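Local coordinates for uncharacterized protein (Trypanosoma congolense, PDB 4E40) that serves as a cell-surface receptor for haptoglobin-hemoglobin, probably taking part in nutrient uptake, through an elongated helical bundle, at residues T193-Q196 with S197-T200; K207-K210 with S211-R215; T83-K86 with V87-A91. All blocks are in the same frame, centred on the assembly; numbering follows the deposited sequence.

Contact 1 (T193-Q196 with S197-T200); sequences TTFQ and SILT
Gln196 lays its amide across the start of the next helical turn, over Leu199 and Thr200. CG lies anti to the backbone N (chi1 -163°), and the chain then bends at chi2, which swings the amide along the helix. OE1 comes to 3.5 Å from Thr200 CG2 and also touches Leu199 CB. NE2 lies near the CD1 methyl of Leu199. The Gln196 side chain meets both neighbours at about a right angle.

Ser197 turns its hydroxyl back onto the preceding turn. With chi1 at 81°, OG sits between its own N and carbonyl carbon. From there it donates to Thr194 O at 2.7 Å. Thr194 O also accepts the backbone N-H of Ile198, so one carbonyl is gripped by two donors. The hydroxyl arrives well bent, with a C=O...OG angle of 125°; the amide comes in much straighter. This serine bond ties the side chain to the helix that carries it.

On the buried side, Ile198 CD1 approaches the Phe195 ring at its edge, 4.4 Å from CD1 of the ring. The CG1 branch of Ile198 also rests on Thr194 O. At the end of the stretch, Thr200 N bonds to Gln196 O at 3.0 Å, in the carbonyl plane.

The stretch is the first part of the long helix 192-246. Phe195 and Ile198 both reach Leu25 of helix 12-26. Leu179 of helix 172-180 touches Phe195, while Leu175 of that helix touches Ile198 and Leu199. Asn132 of helix 82-147 touches Thr194, Ser197 and Ile198.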
loop_
_atom_site.group_PDB
_atom_site.type_symbol
_atom_site.label_atom_id
_atom_site.label_comp_id
_atom_site.label_asym_id
_atom_site.label_seq_id
_atom_site.Cartn_x
_atom_site.Cartn_y
_atom_site.Cartn_z
ATOM N N THR A 193 9.694 -8.382 -24.362
ATOM C CA THR A 193 8.999 -7.272 -23.684
ATOM C C THR A 193 8.051 -7.757 -22.591
ATOM O O THR A 193 7.905 -7.076 -21.589
ATOM C CB THR A 193 8.286 -6.338 -24.703
ATOM O OG1 THR A 193 7.230 -7.066 -25.320
ATOM C CG2 THR A 193 9.251 -5.884 -25.775
ATOM N N THR A 194 7.465 -8.948 -22.766
ATOM C CA THR A 194 6.648 -9.578 -21.754
ATOM C C THR A 194 7.439 -9.823 -20.472
ATOM O O THR A 194 7.016 -9.436 -19.366
ATOM C CB THR A 194 6.045 -10.859 -22.309
ATOM O OG1 THR A 194 5.224 -10.518 -23.444
ATOM C CG2 THR A 194 5.178 -11.531 -21.250
ATOM N N PHE A 195 8.634 -10.362 -20.627
ATOM C CA PHE A 195 9.495 -10.605 -19.448
ATOM C C PHE A 195 9.903 -9.308 -18.759
ATOM O O PHE A 195 9.841 -9.203 -17.508
ATOM C CB PHE A 195 10.802 -11.333 -19.845
ATOM C CG PHE A 195 10.644 -12.757 -20.315
ATOM C CD1 PHE A 195 9.669 -13.677 -19.798
ATOM C CD2 PHE A 195 11.527 -13.207 -21.299
ATOM C CE1 PHE A 195 9.635 -15.004 -20.241
ATOM C CE2 PHE A 195 11.518 -14.525 -21.709
ATOM C CZ PHE A 195 10.563 -15.434 -21.198
ATOM N N GLN A 196 10.309 -8.281 -19.525
ATOM C CA GLN A 196 10.653 -7.009 -18.928
ATOM C C GLN A 196 9.470 -6.393 -18.208
ATOM O O GLN A 196 9.657 -5.852 -17.116
ATOM C CB GLN A 196 11.210 -6.015 -19.955
ATOM C CG GLN A 196 11.951 -4.849 -19.250
ATOM C CD GLN A 196 12.812 -5.282 -18.024
ATOM O OE1 GLN A 196 12.532 -4.874 -16.846
ATOM N NE2 GLN A 196 13.842 -6.138 -18.274
ATOM N N SER A 197 8.264 -6.562 -18.761
ATOM C CA SER A 197 7.080 -5.958 -18.121
ATOM C C SER A 197 6.783 -6.649 -16.789
ATOM O O SER A 197 6.306 -6.037 -15.851
ATOM C CB SER A 197 5.870 -6.028 -19.062
ATOM O OG SER A 197 5.315 -7.325 -18.973
ATOM N N ILE A 198 7.077 -7.947 -16.671
ATOM C CA ILE A 198 6.798 -8.626 -15.394
ATOM C C ILE A 198 7.691 -8.035 -14.327
ATOM O O ILE A 198 7.240 -7.798 -13.246
ATOM C CB ILE A 198 7.079 -10.160 -15.455
ATOM C CG1 ILE A 198 6.126 -10.818 -16.459
ATOM C CG2 ILE A 198 6.922 -10.771 -14.049
ATOM C CD1 ILE A 198 6.640 -12.211 -16.902
ATOM N N LEU A 199 8.993 -7.863 -14.633
ATOM C CA LEU A 199 9.975 -7.390 -13.689
ATOM C C LEU A 199 9.610 -5.938 -13.271
ATOM O O LEU A 199 9.593 -5.674 -12.072
ATOM C CB LEU A 199 11.389 -7.430 -14.294
ATOM C CG LEU A 199 11.949 -8.830 -14.605
ATOM C CD1 LEU A 199 13.367 -8.684 -15.207
ATOM C CD2 LEU A 199 12.023 -9.623 -13.278
ATOM N N THR A 200 9.256 -5.103 -14.249
ATOM C CA THR A 200 8.827 -3.720 -13.915
ATOM C C THR A 200 7.551 -3.711 -13.091
ATOM O O THR A 200 7.461 -2.964 -12.072
ATOM C CB THR A 200 8.777 -2.832 -15.154
ATOM O OG1 THR A 200 7.972 -3.405 -16.166
ATOM C CG2 THR A 200 10.092 -2.685 -15.726
#

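Contact 2 (K207-K210 with S211-R215)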
loop_
_atom_site.group_PDB
_atom_site.type_symbol
_atom_site.label_atom_id
_atom_site.label_comp_id
_atom_site.label_asym_id
_atom_site.label_seq_id
_atom_site.Cartn_x
_atom_site.Cartn_y
_atom_site.Cartn_z
ATOM N N LYS A 207 7.120 -1.654 -4.480
ATOM C CA LYS A 207 7.306 -0.251 -4.054
ATOM C C LYS A 207 6.002 0.346 -3.554
ATOM O O LYS A 207 5.977 1.039 -2.504
ATOM C CB LYS A 207 7.839 0.575 -5.191
ATOM C CG LYS A 207 9.329 0.351 -5.390
ATOM C CD LYS A 207 9.759 1.107 -6.646
ATOM C CE LYS A 207 11.262 1.349 -6.684
ATOM N NZ LYS A 207 12.022 0.086 -6.870
ATOM N N ASP A 208 4.927 0.078 -4.280
ATOM C CA ASP A 208 3.613 0.682 -3.944
ATOM C C ASP A 208 3.106 0.173 -2.608
ATOM O O ASP A 208 2.534 0.967 -1.833
ATOM C CB ASP A 208 2.565 0.423 -5.033
ATOM C CG ASP A 208 2.773 1.315 -6.274
ATOM O OD1 ASP A 208 3.573 2.275 -6.244
ATOM O OD2 ASP A 208 2.163 1.034 -7.323
ATOM N N VAL A 209 3.304 -1.111 -2.324
ATOM C CA VAL A 209 2.796 -1.690 -1.094
ATOM C C VAL A 209 3.661 -1.174 0.057
ATOM O O VAL A 209 3.112 -0.866 1.118
ATOM C CB VAL A 209 2.651 -3.231 -1.159
ATOM C CG1 VAL A 209 2.286 -3.771 0.205
ATOM C CG2 VAL A 209 1.639 -3.639 -2.249
ATOM N N LYS A 210 4.973 -1.024 -0.165
ATOM C CA LYS A 210 5.848 -0.448 0.889
ATOM C C LYS A 210 5.371 0.971 1.196
ATOM O O LYS A 210 5.289 1.351 2.383
ATOM C CB LYS A 210 7.304 -0.430 0.487
ATOM C CG LYS A 210 7.911 -1.819 0.573
ATOM C CD LYS A 210 9.311 -1.827 0.023
ATOM C CE LYS A 210 9.897 -3.211 0.207
ATOM N NZ LYS A 210 11.104 -3.401 -0.642
ATOM N N SER A 211 5.089 1.742 0.147
ATOM C CA SER A 211 4.569 3.114 0.302
ATOM C C SER A 211 3.253 3.119 1.076
ATOM O O SER A 211 3.063 3.963 1.970
ATOM C CB SER A 211 4.404 3.812 -1.054
ATOM O OG SER A 211 5.651 4.098 -1.678
ATOM N N VAL A 212 2.338 2.200 0.756
ATOM C CA VAL A 212 1.058 2.096 1.494
ATOM C C VAL A 212 1.285 1.903 2.993
ATOM O O VAL A 212 0.634 2.566 3.821
ATOM C CB VAL A 212 0.132 0.968 0.947
ATOM C CG1 VAL A 212 -1.013 0.614 1.912
ATOM C CG2 VAL A 212 -0.430 1.392 -0.385
ATOM N N GLU A 213 2.209 1.016 3.334
ATOM C CA GLU A 213 2.416 0.705 4.719
ATOM C C GLU A 213 3.090 1.906 5.437
ATOM O O GLU A 213 2.803 2.103 6.628
ATOM C CB GLU A 213 3.170 -0.655 4.849
ATOM C CG GLU A 213 2.411 -1.880 4.295
ATOM C CD GLU A 213 3.280 -3.098 3.910
ATOM O OE1 GLU A 213 4.509 -2.967 3.797
ATOM O OE2 GLU A 213 2.732 -4.228 3.747
ATOM N N GLN A 214 3.913 2.710 4.738
ATOM C CA GLN A 214 4.531 3.917 5.286
ATOM C C GLN A 214 3.475 5.009 5.443
ATOM O O GLN A 214 3.405 5.672 6.516
ATOM C CB GLN A 214 5.605 4.483 4.396
ATOM C CG GLN A 214 6.916 3.725 4.336
ATOM C CD GLN A 214 8.012 4.609 3.761
ATOM O OE1 GLN A 214 7.882 5.166 2.663
ATOM N NE2 GLN A 214 9.099 4.763 4.514
ATOM N N ARG A 215 2.647 5.238 4.402
ATOM C CA ARG A 215 1.531 6.239 4.603
ATOM C C ARG A 215 0.589 5.817 5.750
ATOM O O ARG A 215 0.004 6.659 6.461
ATOM C CB ARG A 215 0.681 6.461 3.295
ATOM C CG ARG A 215 1.438 6.739 1.995
ATOM C CD ARG A 215 2.244 8.009 1.822
ATOM N NE ARG A 215 3.478 8.073 2.608
ATOM C CZ ARG A 215 4.679 7.597 2.273
ATOM N NH1 ARG A 215 5.695 7.791 3.108
ATOM N NH2 ARG A 215 4.893 6.934 1.128
HETATM O O HOH W 1 8.246 2.363 -1.835
HETATM O O HOH W 2 5.474 3.978 -4.475
#
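Val212 CG2 rests on Asp208 O at 3.3 Å, on the tightly packed side of the contact. With CG1 anti to the backbone N (chi1 165°), CG2 is the branch that meets this carbonyl, which also accepts the N-H of Val212. Val209 is buried too, and its O lies 3.5 Å from Val212 CB. Glu213 is modelled in two positions; in one of them OE2 lies by Val209 CG1, so that approach is uncertain.

These valines form the inward face of helix 192-246 in the long helical bundle. Val209 meets Pro38 and Ala39 of helix 28-73, and Val212 meets Leu118 and Thr119 of helix 82-147. Val212 also touches Arg42, a residue that binds heme b in another structure of this protein.

The other side is looser and hydrated. Ser211 is modelled in two positions, and in one of them OG bonds to two waters. One donates to Lys207 O at 2.7 Å; the other donates to Asp208 OD1 at 3.1 Å. This water link to the preceding turn is therefore not certain. Lys207 and Lys210 extend from this exposed side. Farther along, CB of Gln214 lies over one face of the Arg215 guanidinium, whose NH1 makes a salt bridge with Glu218.

Contact 3 (T83-K86 with V87-A91)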
loop_
_atom_site.group_PDB
_atom_site.type_symbol
_atom_site.label_atom_id
_atom_site.label_comp_id
_atom_site.label_asym_id
_atom_site.label_seq_id
_atom_site.Cartn_x
_atom_site.Cartn_y
_atom_site.Cartn_z
ATOM N N THR A 83 -12.656 34.925 37.809
ATOM C CA THR A 83 -13.390 33.762 37.239
ATOM C C THR A 83 -13.606 33.897 35.746
ATOM O O THR A 83 -13.336 32.922 34.991
ATOM C CB THR A 83 -14.721 33.512 37.983
ATOM O OG1 THR A 83 -14.407 33.279 39.360
ATOM C CG2 THR A 83 -15.431 32.272 37.438
ATOM N N ALA A 84 -14.030 35.083 35.312
ATOM C CA ALA A 84 -14.238 35.358 33.877
ATOM C C ALA A 84 -12.915 35.188 33.135
ATOM O O ALA A 84 -12.864 34.694 31.994
ATOM C CB ALA A 84 -14.789 36.770 33.673
ATOM N N GLN A 85 -11.823 35.588 33.781
ATOM C CA GLN A 85 -10.524 35.354 33.162
ATOM C C GLN A 85 -10.171 33.906 32.952
ATOM O O GLN A 85 -9.617 33.582 31.903
ATOM C CB GLN A 85 -9.435 36.103 33.931
ATOM C CG GLN A 85 -9.682 37.607 33.827
ATOM C CD GLN A 85 -9.456 38.185 32.416
ATOM O OE1 GLN A 85 -8.306 38.281 31.987
ATOM N NE2 GLN A 85 -10.545 38.586 31.689
ATOM N N LYS A 86 -10.485 33.028 33.895
ATOM C CA LYS A 86 -10.193 31.623 33.664
ATOM C C LYS A 86 -11.062 31.162 32.502
ATOM O O LYS A 86 -10.632 30.404 31.657
ATOM C CB LYS A 86 -10.452 30.774 34.888
ATOM C CG LYS A 86 -9.534 31.166 36.061
ATOM C CD LYS A 86 -9.849 30.313 37.265
ATOM C CE LYS A 86 -8.874 30.607 38.415
ATOM N NZ LYS A 86 -9.418 30.183 39.733
ATOM N N VAL A 87 -12.303 31.664 32.427
ATOM C CA VAL A 87 -13.159 31.218 31.315
ATOM C C VAL A 87 -12.602 31.641 29.938
ATOM O O VAL A 87 -12.522 30.827 29.021
ATOM C CB VAL A 87 -14.586 31.827 31.463
ATOM C CG1 VAL A 87 -15.450 31.523 30.222
ATOM C CG2 VAL A 87 -15.205 31.230 32.714
ATOM N N ARG A 88 -12.204 32.907 29.829
ATOM C CA ARG A 88 -11.719 33.449 28.550
ATOM C C ARG A 88 -10.415 32.750 28.172
ATOM O O ARG A 88 -10.216 32.415 26.998
ATOM C CB ARG A 88 -11.496 34.971 28.641
ATOM C CG ARG A 88 -12.851 35.724 28.747
ATOM C CD ARG A 88 -12.650 37.040 29.497
ATOM N NE ARG A 88 -13.981 37.626 29.701
ATOM C CZ ARG A 88 -14.294 38.551 30.602
ATOM N NH1 ARG A 88 -15.546 38.973 30.653
ATOM N NH2 ARG A 88 -13.379 39.054 31.459
ATOM N N LYS A 89 -9.557 32.510 29.164
ATOM C CA LYS A 89 -8.280 31.855 28.815
ATOM C C LYS A 89 -8.471 30.422 28.386
ATOM O O LYS A 89 -7.819 29.963 27.414
ATOM C CB LYS A 89 -7.328 31.884 30.001
ATOM C CG LYS A 89 -6.770 33.275 30.282
ATOM C CD LYS A 89 -5.877 33.226 31.516
ATOM C CE LYS A 89 -5.765 34.605 32.116
ATOM N NZ LYS A 89 -5.060 34.601 33.439
ATOM N N ALA A 90 -9.328 29.693 29.114
ATOM C CA ALA A 90 -9.606 28.306 28.765
ATOM C C ALA A 90 -10.238 28.197 27.381
ATOM O O ALA A 90 -9.929 27.321 26.596
ATOM C CB ALA A 90 -10.504 27.656 29.812
ATOM N N ALA A 91 -11.210 29.072 27.105
ATOM C CA ALA A 91 -11.810 29.017 25.768
ATOM C C ALA A 91 -10.840 29.327 24.630
ATOM O O ALA A 91 -10.914 28.740 23.551
ATOM C CB ALA A 91 -13.000 30.020 25.720
#
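The start of helix 82-147, just after the loop that follows helix 28-73, holds this contact at one end of the elongated helical bundle. Its central pair is Ala84 and Arg88, one turn apart. The methyl CB of Ala84 lies over one face of the Arg88 guanidinium, 3.4 Å above its plane and offset toward the rim. NH2 is the nearest guanidinium atom, 3.5 Å from Ala84 CB. Arg88 gets there with CG beside its own backbone N (chi1 -70°) and a chain extended from CG to NE. This path runs back toward the helix start and brings CG and CD against Ala84 O, which also accepts the N-H of Arg88 at 2.9 Å.

The polar end of Arg88 is held mainly by the loop. NH1 donates to Leu77 O and NH2 to Asp78 O, and these two backbone carbonyls help to fix the rotation of the guanidinium and tie the helix to the loop before it.

Gln85 bends at chi2 and brings its amide group to the edge of the same guanidinium. The two planes stand 65° apart. Which end of the amide faces the arginine is uncertain.

Val87 marks the inner side. It packs on Ala70 of helix 28-73 and on Val74 of the loop, and Glu243 of helix 192-246 also touches it. On the outer side Lys89 runs back along the preceding turn. Its CG, anti to the carbonyl carbon (chi1 -72°), comes to 3.3 Å from Gln85 O, the carbonyl that also accepts the N-H of Lys89.

Along the chain, contact 3 comes first, then contact 1, then contact 2. Contacts 1 and 2 share helix 192-246, with centres 22 Å apart. Contact 3 belongs to helix 82-147, and its centre is 46 Å from that of contact 2 and 66 Å from that of contact 1. Contacts 1 and 3 lie on opposite sides of the chain's centre, while contact 2 is close to it. None of the three touches another. Together they sample two long helices of one bundle. Contact 2 adjoins the known heme-binding residue Arg42; contacts 1 and 3 lie away from it, toward the two ends of the bundle.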